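Local coordinates for protein S-adenosylmethionine:tRNA ribosyltransferase-isomerase (Thermotoga maritima, PDB 1VKY) that probably transfers the ribose moiety of S-adenosylmethionine to the preQ1 base of tRNA and isomerises it, giving epoxyqueuosine, at residues 263-268 and 281-286; 271-274 and 278-281; 309-314 and 322-327. All blocks are in the same frame, centred on the assembly; numbering follows the deposited sequence.

Contact 1. Residues 263-268 and 281-286; sequences TVRTLE and GKTDLF
Leu-285 holds CG anti to its backbone N (chi1 178°), which sends CD2 onto the helix surface at Glu-268. Arg-265 sets CG beside its own backbone N and then bends at chi3 (-9°, nearly eclipsed), which brings the guanidinium edge to the Thr-283 methyl. The loop is shaped here by an ST turn. Thr-283 OG1 accepts from Leu-285 N at 3.2 Å, and the bond is nearly straight at 165°. The turn lies in the loop after edge strand 279-281, which runs beside helix 261-270.

Two van der Waals contacts join the segments, one between apolar carbons and one of a methyl at a guanidinium edge. Leu-285 CD2 rests 3.9 Å from Glu-268 CB and 3.8 Å from the carbonyl carbon, Glu-268 C. Thr-283 brings its methyl, not its hydroxyl, to the arginine. CG2 sits 4.1 Å from Arg-265 NH2, near the guanidinium plane, and the two side chains cross at about a right angle.

Polar groups are tied from outside. Thr-283 OG1 is also bonded to Thr-269 OG1, which anchors the turn to the next helical turn. The Glu-268 carboxylate leads away from the loop to a salt bridge with Arg-272 and to the backbone N atoms of Lys-294, Leu-295 and Val-296. This probably stabilises its negative charge.

One water links helix and loop. It lies in the guanidinium plane, accepts from Arg-265 NE at 2.9 Å and donates to Leu-285 O at 2.7 Å.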
loop_
_atom_site.group_PDB
_atom_site.type_symbol
_atom_site.label_atom_id
_atom_site.label_comp_id
_atom_site.label_asym_id
_atom_site.label_seq_id
_atom_site.Cartn_x
_atom_site.Cartn_y
_atom_site.Cartn_z
ATOM N N THR B 263 -12.092 -6.837 -13.838
ATOM C CA THR B 263 -13.413 -7.351 -14.175
ATOM C C THR B 263 -13.840 -6.960 -15.598
ATOM O O THR B 263 -14.360 -7.788 -16.355
ATOM C CB THR B 263 -14.432 -6.819 -13.170
ATOM O OG1 THR B 263 -14.123 -7.296 -11.850
ATOM C CG2 THR B 263 -15.816 -7.377 -13.473
ATOM N N VAL B 264 -13.638 -5.689 -15.951
ATOM C CA VAL B 264 -13.990 -5.222 -17.319
ATOM C C VAL B 264 -13.298 -6.014 -18.384
ATOM O O VAL B 264 -13.929 -6.431 -19.324
ATOM C CB VAL B 264 -13.637 -3.745 -17.504
ATOM C CG1 VAL B 264 -13.840 -3.304 -18.964
ATOM C CG2 VAL B 264 -14.467 -2.888 -16.577
ATOM N N ARG B 265 -11.979 -6.195 -18.265
ATOM C CA ARG B 265 -11.227 -6.919 -19.292
ATOM C C ARG B 265 -11.687 -8.338 -19.387
ATOM O O ARG B 265 -11.817 -8.868 -20.481
ATOM C CB ARG B 265 -9.706 -6.854 -19.032
ATOM C CG ARG B 265 -9.128 -5.428 -18.965
ATOM C CD ARG B 265 -7.533 -5.331 -18.774
ATOM N NE ARG B 265 -7.019 -6.664 -18.487
ATOM C CZ ARG B 265 -6.585 -7.110 -17.320
ATOM N NH1 ARG B 265 -6.507 -6.310 -16.264
ATOM N NH2 ARG B 265 -6.211 -8.391 -17.217
ATOM N N THR B 266 -12.011 -8.974 -18.264
ATOM C CA THR B 266 -12.516 -10.349 -18.311
ATOM C C THR B 266 -13.853 -10.453 -18.994
ATOM O O THR B 266 -14.049 -11.287 -19.870
ATOM C CB THR B 266 -12.589 -10.944 -16.856
ATOM O OG1 THR B 266 -11.235 -11.182 -16.406
ATOM C CG2 THR B 266 -13.267 -12.336 -16.872
ATOM N N LEU B 267 -14.794 -9.604 -18.602
ATOM C CA LEU B 267 -16.107 -9.630 -19.203
ATOM C C LEU B 267 -16.145 -9.258 -20.698
ATOM O O LEU B 267 -16.895 -9.879 -21.482
ATOM C CB LEU B 267 -17.046 -8.732 -18.418
ATOM C CG LEU B 267 -17.382 -9.165 -16.970
ATOM C CD1 LEU B 267 -18.230 -8.016 -16.399
ATOM C CD2 LEU B 267 -18.099 -10.494 -16.877
ATOM N N GLU B 268 -15.382 -8.237 -21.091
ATOM C CA GLU B 268 -15.325 -7.865 -22.520
ATOM C C GLU B 268 -14.578 -8.886 -23.386
ATOM O O GLU B 268 -14.858 -9.048 -24.586
ATOM C CB GLU B 268 -14.756 -6.450 -22.679
ATOM C CG GLU B 268 -15.669 -5.385 -22.098
ATOM C CD GLU B 268 -17.078 -5.372 -22.690
ATOM O OE1 GLU B 268 -17.204 -5.470 -23.935
ATOM O OE2 GLU B 268 -18.066 -5.250 -21.936
ATOM N N GLY B 281 -9.504 -18.904 -19.270
ATOM C CA GLY B 281 -8.578 -18.584 -20.352
ATOM C C GLY B 281 -7.632 -17.488 -19.976
ATOM O O GLY B 281 -7.525 -17.109 -18.821
ATOM N N LYS B 282 -6.911 -16.986 -20.973
ATOM C CA LYS B 282 -5.996 -15.880 -20.804
ATOM C C LYS B 282 -6.547 -14.802 -21.679
ATOM O O LYS B 282 -7.098 -15.090 -22.743
ATOM C CB LYS B 282 -4.600 -16.243 -21.303
ATOM C CG LYS B 282 -3.856 -17.182 -20.396
ATOM C CD LYS B 282 -2.488 -17.538 -20.975
ATOM C CE LYS B 282 -1.400 -17.484 -19.895
ATOM N NZ LYS B 282 -0.226 -18.370 -20.248
ATOM N N THR B 283 -6.440 -13.577 -21.224
ATOM C CA THR B 283 -6.874 -12.473 -22.033
ATOM C C THR B 283 -5.724 -11.562 -22.400
ATOM O O THR B 283 -4.964 -11.144 -21.548
ATOM C CB THR B 283 -8.009 -11.688 -21.380
ATOM O OG1 THR B 283 -8.305 -10.554 -22.230
ATOM C CG2 THR B 283 -7.636 -11.100 -20.014
ATOM N N ASP B 284 -5.647 -11.261 -23.695
ATOM C CA ASP B 284 -4.731 -10.274 -24.283
ATOM C C ASP B 284 -5.396 -8.937 -24.590
ATOM O O ASP B 284 -4.746 -8.046 -25.112
ATOM C CB ASP B 284 -4.249 -10.829 -25.644
ATOM C CG ASP B 284 -2.887 -11.446 -25.568
ATOM O OD1 ASP B 284 -2.075 -10.968 -24.740
ATOM O OD2 ASP B 284 -2.547 -12.398 -26.323
ATOM N N LEU B 285 -6.703 -8.830 -24.336
ATOM C CA LEU B 285 -7.518 -7.735 -24.890
ATOM C C LEU B 285 -6.989 -6.410 -24.434
ATOM O O LEU B 285 -6.787 -6.225 -23.226
ATOM C CB LEU B 285 -8.978 -7.908 -24.457
ATOM C CG LEU B 285 -9.951 -6.800 -24.925
ATOM C CD1 LEU B 285 -10.043 -6.747 -26.444
ATOM C CD2 LEU B 285 -11.335 -7.056 -24.344
ATOM N N PHE B 286 -6.735 -5.496 -25.381
ATOM C CA PHE B 286 -6.283 -4.160 -25.084
ATOM C C PHE B 286 -7.413 -3.164 -25.416
ATOM O O PHE B 286 -7.808 -3.057 -26.568
ATOM C CB PHE B 286 -5.018 -3.814 -25.906
ATOM C CG PHE B 286 -4.505 -2.436 -25.656
ATOM C CD1 PHE B 286 -3.953 -2.110 -24.453
ATOM C CD2 PHE B 286 -4.611 -1.454 -26.605
ATOM C CE1 PHE B 286 -3.515 -0.840 -24.197
ATOM C CE2 PHE B 286 -4.156 -0.171 -26.343
ATOM C CZ PHE B 286 -3.598 0.115 -25.150
HETATM O O HOH W 1 -6.811 -7.881 -21.097
#

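Contact 2. Residues 271-274 and 278-281; sequences ARLP and EYVG
Leu-273 CD1 packs against Tyr-279 CD2 at 4.1 Å. The methyl approaches the ring obliquely, and the two side chains slide past each other in opposite directions. Tyr-279 keeps CG anti to its carbonyl carbon (chi1 -56°), which brings the ring to the loop. Pro-274 adds its carbonyl. Its O atom lies near the ring plane at the edge, 3.6 Å from Tyr-279 CE2. The phenol end is hydrated as well. A water donates to Leu-273 O at 2.7 Å and is bonded to Tyr-279 OH at 2.9 Å, so it joins the loop backbone to the hydroxyl.

The next shell holds the tyrosine from outside. Gln-276 N, in the link between the two segments, donates to Tyr-279 OH, so the hydroxyl is held by this link as well as by the water. Leu-273 and Tyr-279 both also touch Tyr-236 of strand 234-238.

This connection leads from helix 261-270 to strand 279-281. That strand is outermost in the mixed sheet and pairs antiparallel with 234-238, with Tyr-279 bonded to Val-238 through the backbone. Helix 240-252 meets the same tyrosine through Val-243.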
loop_
_atom_site.group_PDB
_atom_site.type_symbol
_atom_site.label_atom_id
_atom_site.label_comp_id
_atom_site.label_asym_id
_atom_site.label_seq_id
_atom_site.Cartn_x
_atom_site.Cartn_y
_atom_site.Cartn_z
ATOM N N ALA B 271 -17.325 -11.706 -23.772
ATOM C CA ALA B 271 -18.372 -11.169 -24.646
ATOM C C ALA B 271 -18.010 -11.381 -26.120
ATOM O O ALA B 271 -18.888 -11.326 -26.962
ATOM C CB ALA B 271 -18.575 -9.666 -24.412
ATOM N N ARG B 272 -16.724 -11.549 -26.435
ATOM C CA ARG B 272 -16.280 -11.672 -27.816
ATOM C C ARG B 272 -15.949 -13.128 -28.169
ATOM O O ARG B 272 -15.353 -13.379 -29.200
ATOM C CB ARG B 272 -15.063 -10.781 -28.056
ATOM C CG ARG B 272 -15.457 -9.279 -28.041
ATOM C CD ARG B 272 -14.346 -8.345 -27.905
ATOM N NE ARG B 272 -14.824 -6.967 -28.133
ATOM C CZ ARG B 272 -15.539 -6.240 -27.291
ATOM N NH1 ARG B 272 -15.903 -6.715 -26.101
ATOM N NH2 ARG B 272 -15.931 -5.018 -27.632
ATOM N N LEU B 273 -16.340 -14.078 -27.322
ATOM C CA LEU B 273 -16.073 -15.483 -27.592
ATOM C C LEU B 273 -17.377 -16.158 -27.845
ATOM O O LEU B 273 -18.432 -15.642 -27.500
ATOM C CB LEU B 273 -15.431 -16.154 -26.384
ATOM C CG LEU B 273 -14.035 -15.696 -26.011
ATOM C CD1 LEU B 273 -13.650 -16.273 -24.650
ATOM C CD2 LEU B 273 -13.044 -16.087 -27.085
ATOM N N PRO B 274 -17.344 -17.349 -28.434
ATOM C CA PRO B 274 -18.591 -18.074 -28.597
ATOM C C PRO B 274 -19.207 -18.347 -27.219
ATOM O O PRO B 274 -18.507 -18.414 -26.235
ATOM C CB PRO B 274 -18.190 -19.382 -29.290
ATOM C CG PRO B 274 -16.733 -19.367 -29.510
ATOM C CD PRO B 274 -16.166 -18.091 -28.933
ATOM N N GLU B 278 -19.358 -21.648 -18.940
ATOM C CA GLU B 278 -18.318 -21.240 -18.043
ATOM C C GLU B 278 -17.110 -20.993 -18.906
ATOM O O GLU B 278 -17.001 -21.575 -20.003
ATOM C CB GLU B 278 -18.022 -22.363 -17.011
ATOM C CG GLU B 278 -17.848 -23.709 -17.697
ATOM C CD GLU B 278 -17.601 -24.903 -16.750
ATOM O OE1 GLU B 278 -17.680 -24.726 -15.525
ATOM O OE2 GLU B 278 -17.303 -26.015 -17.257
ATOM N N TYR B 279 -16.225 -20.119 -18.433
ATOM C CA TYR B 279 -15.015 -19.763 -19.161
ATOM C C TYR B 279 -13.780 -19.749 -18.304
ATOM O O TYR B 279 -13.784 -19.218 -17.194
ATOM C CB TYR B 279 -15.152 -18.355 -19.776
ATOM C CG TYR B 279 -16.326 -18.141 -20.681
ATOM C CD1 TYR B 279 -17.573 -17.919 -20.159
ATOM C CD2 TYR B 279 -16.180 -18.131 -22.077
ATOM C CE1 TYR B 279 -18.639 -17.673 -20.962
ATOM C CE2 TYR B 279 -17.255 -17.881 -22.894
ATOM C CZ TYR B 279 -18.481 -17.660 -22.322
ATOM O OH TYR B 279 -19.582 -17.440 -23.079
ATOM N N VAL B 280 -12.687 -20.268 -18.855
ATOM C CA VAL B 280 -11.371 -20.105 -18.274
ATOM C C VAL B 280 -10.425 -19.826 -19.435
ATOM O O VAL B 280 -10.539 -20.464 -20.470
ATOM C CB VAL B 280 -10.870 -21.388 -17.563
ATOM C CG1 VAL B 280 -9.437 -21.220 -17.107
ATOM C CG2 VAL B 280 -11.733 -21.708 -16.350
ATOM N N GLY B 281 -9.504 -18.904 -19.270
ATOM C CA GLY B 281 -8.578 -18.584 -20.352
ATOM C C GLY B 281 -7.632 -17.488 -19.976
ATOM O O GLY B 281 -7.525 -17.109 -18.821
HETATM O O HOH W 2 -19.579 -15.412 -25.101
#

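Contact 3. Residues 309-314 and 322-327; sequences TLLMLV and FVMEAY
Leu-311 is the main bump of this buried helix-helix contact, and residues Val-323, Met-324 and Tyr-327 form the hollow that receives it. The motif is a pair of consecutive helices, 309-318 and 320-332, with only a short break between them. Their segments run at 121° to each other, closer to antiparallel than parallel, with axes 10.7 Å apart at closest approach. At that spacing the gap is filled by side chains, mostly apolar.

With chi1 at 178°, the Leu-311 branch extends away from its own backbone N and carries CD1 to the other helix. The methyl meets a different wall on each side. Met-324 bends at both chi2 and chi3, and its terminal CE comes tip to tip with the leucine, 3.6 Å from Leu-311 CD1 and 3.9 Å from Leu-311 CD2. The fork of the leucine thus straddles the methionine methyl. Val-323 CG1 makes a looser wall, 4.3 Å from Leu-311 CD1. Tyr-327 closes the hollow with a ring face. Leu-311 CD1 stands over it in a CH-pi contact, 4.0 Å from the ring centroid and 22° off the normal, shifted toward the rim so that CZ is the nearest ring atom.

The tyrosine is fixed from beyond the pair. Its OH bonds to His-304 N, and its ring meets that of Tyr-20 edge-to-face. Both helices also lie on the mixed sheet: Val-314 reaches Ile-346, and Ala-326 and Tyr-327 reach Met-344.

Nearer the break between the helices, a second, smaller contact adds to the interface. Val-314 and Val-323 cross at about a right angle, with Val-314 CG1 3.8 Å from Val-323 CG2.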
loop_
_atom_site.group_PDB
_atom_site.type_symbol
_atom_site.label_atom_id
_atom_site.label_comp_id
_atom_site.label_asym_id
_atom_site.label_seq_id
_atom_site.Cartn_x
_atom_site.Cartn_y
_atom_site.Cartn_z
ATOM N N THR B 309 -2.217 2.587 -18.938
ATOM C CA THR B 309 -3.180 1.860 -19.750
ATOM C C THR B 309 -4.527 1.744 -19.065
ATOM O O THR B 309 -5.535 1.587 -19.742
ATOM C CB THR B 309 -2.687 0.475 -20.151
ATOM O OG1 THR B 309 -2.380 -0.273 -18.967
ATOM C CG2 THR B 309 -1.407 0.546 -20.907
ATOM N N LEU B 310 -4.580 1.813 -17.729
ATOM C CA LEU B 310 -5.877 1.795 -17.042
ATOM C C LEU B 310 -6.684 3.066 -17.326
ATOM O O LEU B 310 -7.886 3.021 -17.460
ATOM C CB LEU B 310 -5.710 1.584 -15.531
ATOM C CG LEU B 310 -4.991 0.271 -15.159
ATOM C CD1 LEU B 310 -4.981 0.049 -13.664
ATOM C CD2 LEU B 310 -5.682 -0.901 -15.818
ATOM N N LEU B 311 -6.010 4.198 -17.389
ATOM C CA LEU B 311 -6.653 5.451 -17.769
ATOM C C LEU B 311 -7.177 5.367 -19.199
ATOM O O LEU B 311 -8.295 5.826 -19.515
ATOM C CB LEU B 311 -5.667 6.649 -17.593
ATOM C CG LEU B 311 -6.215 7.997 -17.997
ATOM C CD1 LEU B 311 -7.577 8.266 -17.333
ATOM C CD2 LEU B 311 -5.175 9.091 -17.682
ATOM N N MET B 312 -6.421 4.732 -20.077
ATOM C CA MET B 312 -6.892 4.540 -21.457
ATOM C C MET B 312 -8.180 3.679 -21.503
ATOM O O MET B 312 -9.096 3.958 -22.269
ATOM C CB MET B 312 -5.818 3.898 -22.327
ATOM C CG MET B 312 -4.549 4.751 -22.520
ATOM S SD MET B 312 -3.246 3.713 -23.216
ATOM C CE MET B 312 -1.884 4.890 -23.045
ATOM N N LEU B 313 -8.255 2.650 -20.664
ATOM C CA LEU B 313 -9.463 1.803 -20.617
ATOM C C LEU B 313 -10.657 2.612 -20.116
ATOM O O LEU B 313 -11.726 2.560 -20.688
ATOM C CB LEU B 313 -9.208 0.615 -19.705
ATOM C CG LEU B 313 -10.275 -0.459 -19.461
ATOM C CD1 LEU B 313 -9.600 -1.751 -18.950
ATOM C CD2 LEU B 313 -11.323 0.005 -18.483
ATOM N N VAL B 314 -10.498 3.336 -19.015
ATOM C CA VAL B 314 -11.592 4.132 -18.485
ATOM C C VAL B 314 -12.020 5.235 -19.467
ATOM O O VAL B 314 -13.209 5.538 -19.614
ATOM C CB VAL B 314 -11.236 4.723 -17.094
ATOM C CG1 VAL B 314 -12.320 5.578 -16.611
ATOM C CG2 VAL B 314 -11.015 3.584 -16.109
ATOM N N PHE B 322 -14.426 13.547 -21.803
ATOM C CA PHE B 322 -15.207 13.606 -20.561
ATOM C C PHE B 322 -14.351 13.096 -19.403
ATOM O O PHE B 322 -14.320 13.695 -18.346
ATOM C CB PHE B 322 -16.463 12.763 -20.768
ATOM C CG PHE B 322 -17.462 12.790 -19.621
ATOM C CD1 PHE B 322 -17.755 13.954 -18.932
ATOM C CD2 PHE B 322 -18.171 11.647 -19.286
ATOM C CE1 PHE B 322 -18.713 13.962 -17.914
ATOM C CE2 PHE B 322 -19.111 11.667 -18.254
ATOM C CZ PHE B 322 -19.361 12.827 -17.574
ATOM N N VAL B 323 -13.645 11.970 -19.573
ATOM C CA VAL B 323 -12.883 11.447 -18.457
ATOM C C VAL B 323 -11.723 12.379 -18.125
ATOM O O VAL B 323 -11.375 12.584 -16.945
ATOM C CB VAL B 323 -12.409 9.971 -18.678
ATOM C CG1 VAL B 323 -11.060 9.901 -19.355
ATOM C CG2 VAL B 323 -12.294 9.286 -17.329
ATOM N N MET B 324 -11.123 12.983 -19.149
ATOM C CA MET B 324 -10.021 13.949 -18.886
ATOM C C MET B 324 -10.505 15.200 -18.158
ATOM O O MET B 324 -9.831 15.681 -17.304
ATOM C CB MET B 324 -9.268 14.279 -20.182
ATOM C CG MET B 324 -8.615 13.022 -20.801
ATOM S SD MET B 324 -7.393 12.081 -19.777
ATOM C CE MET B 324 -8.058 11.700 -18.192
ATOM N N GLU B 325 -11.699 15.692 -18.494
ATOM C CA GLU B 325 -12.351 16.782 -17.752
ATOM C C GLU B 325 -12.575 16.356 -16.282
ATOM O O GLU B 325 -12.229 17.066 -15.343
ATOM C CB GLU B 325 -13.667 17.132 -18.489
ATOM C CG GLU B 325 -14.686 17.975 -17.743
ATOM C CD GLU B 325 -15.882 18.388 -18.622
ATOM O OE1 GLU B 325 -16.514 17.512 -19.300
ATOM N N ALA B 326 -13.087 15.149 -16.077
ATOM C CA ALA B 326 -13.308 14.609 -14.719
ATOM C C ALA B 326 -12.008 14.524 -13.906
ATOM O O ALA B 326 -11.981 14.813 -12.703
ATOM C CB ALA B 326 -13.972 13.231 -14.803
ATOM N N TYR B 327 -10.940 14.064 -14.543
ATOM C CA TYR B 327 -9.650 13.969 -13.852
ATOM C C TYR B 327 -9.063 15.349 -13.515
ATOM O O TYR B 327 -8.449 15.540 -12.459
ATOM C CB TYR B 327 -8.640 13.185 -14.681
ATOM C CG TYR B 327 -8.677 11.716 -14.409
ATOM C CD1 TYR B 327 -9.826 10.973 -14.660
ATOM C CD2 TYR B 327 -7.563 11.051 -13.900
ATOM C CE1 TYR B 327 -9.836 9.572 -14.425
ATOM C CE2 TYR B 327 -7.578 9.674 -13.640
ATOM C CZ TYR B 327 -8.717 8.942 -13.911
ATOM O OH TYR B 327 -8.721 7.575 -13.679
#

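Overall arrangement
Contacts 1 and 2 have centres about 9 Å apart and share Gly-281. Helix 261-270 leads through the loop of contact 2 into edge strand 279-281, and the loop of contact 1 then returns along the helix. Contact 3 comes later in the chain. Its centre is about 19 Å from that of contact 1 and about 27 Å from that of contact 2. Helix 309-318 joins contacts 1 and 3: Leu-313 packs on Arg-265 and Val-264, and Phe-286 packs on Met-312 and Thr-309. All three lie around the nine-stranded mixed sheet. Contacts 1 and 2 lie toward its 279-281 end, and contact 3 lies beside strand 343-346, farther along the strand order.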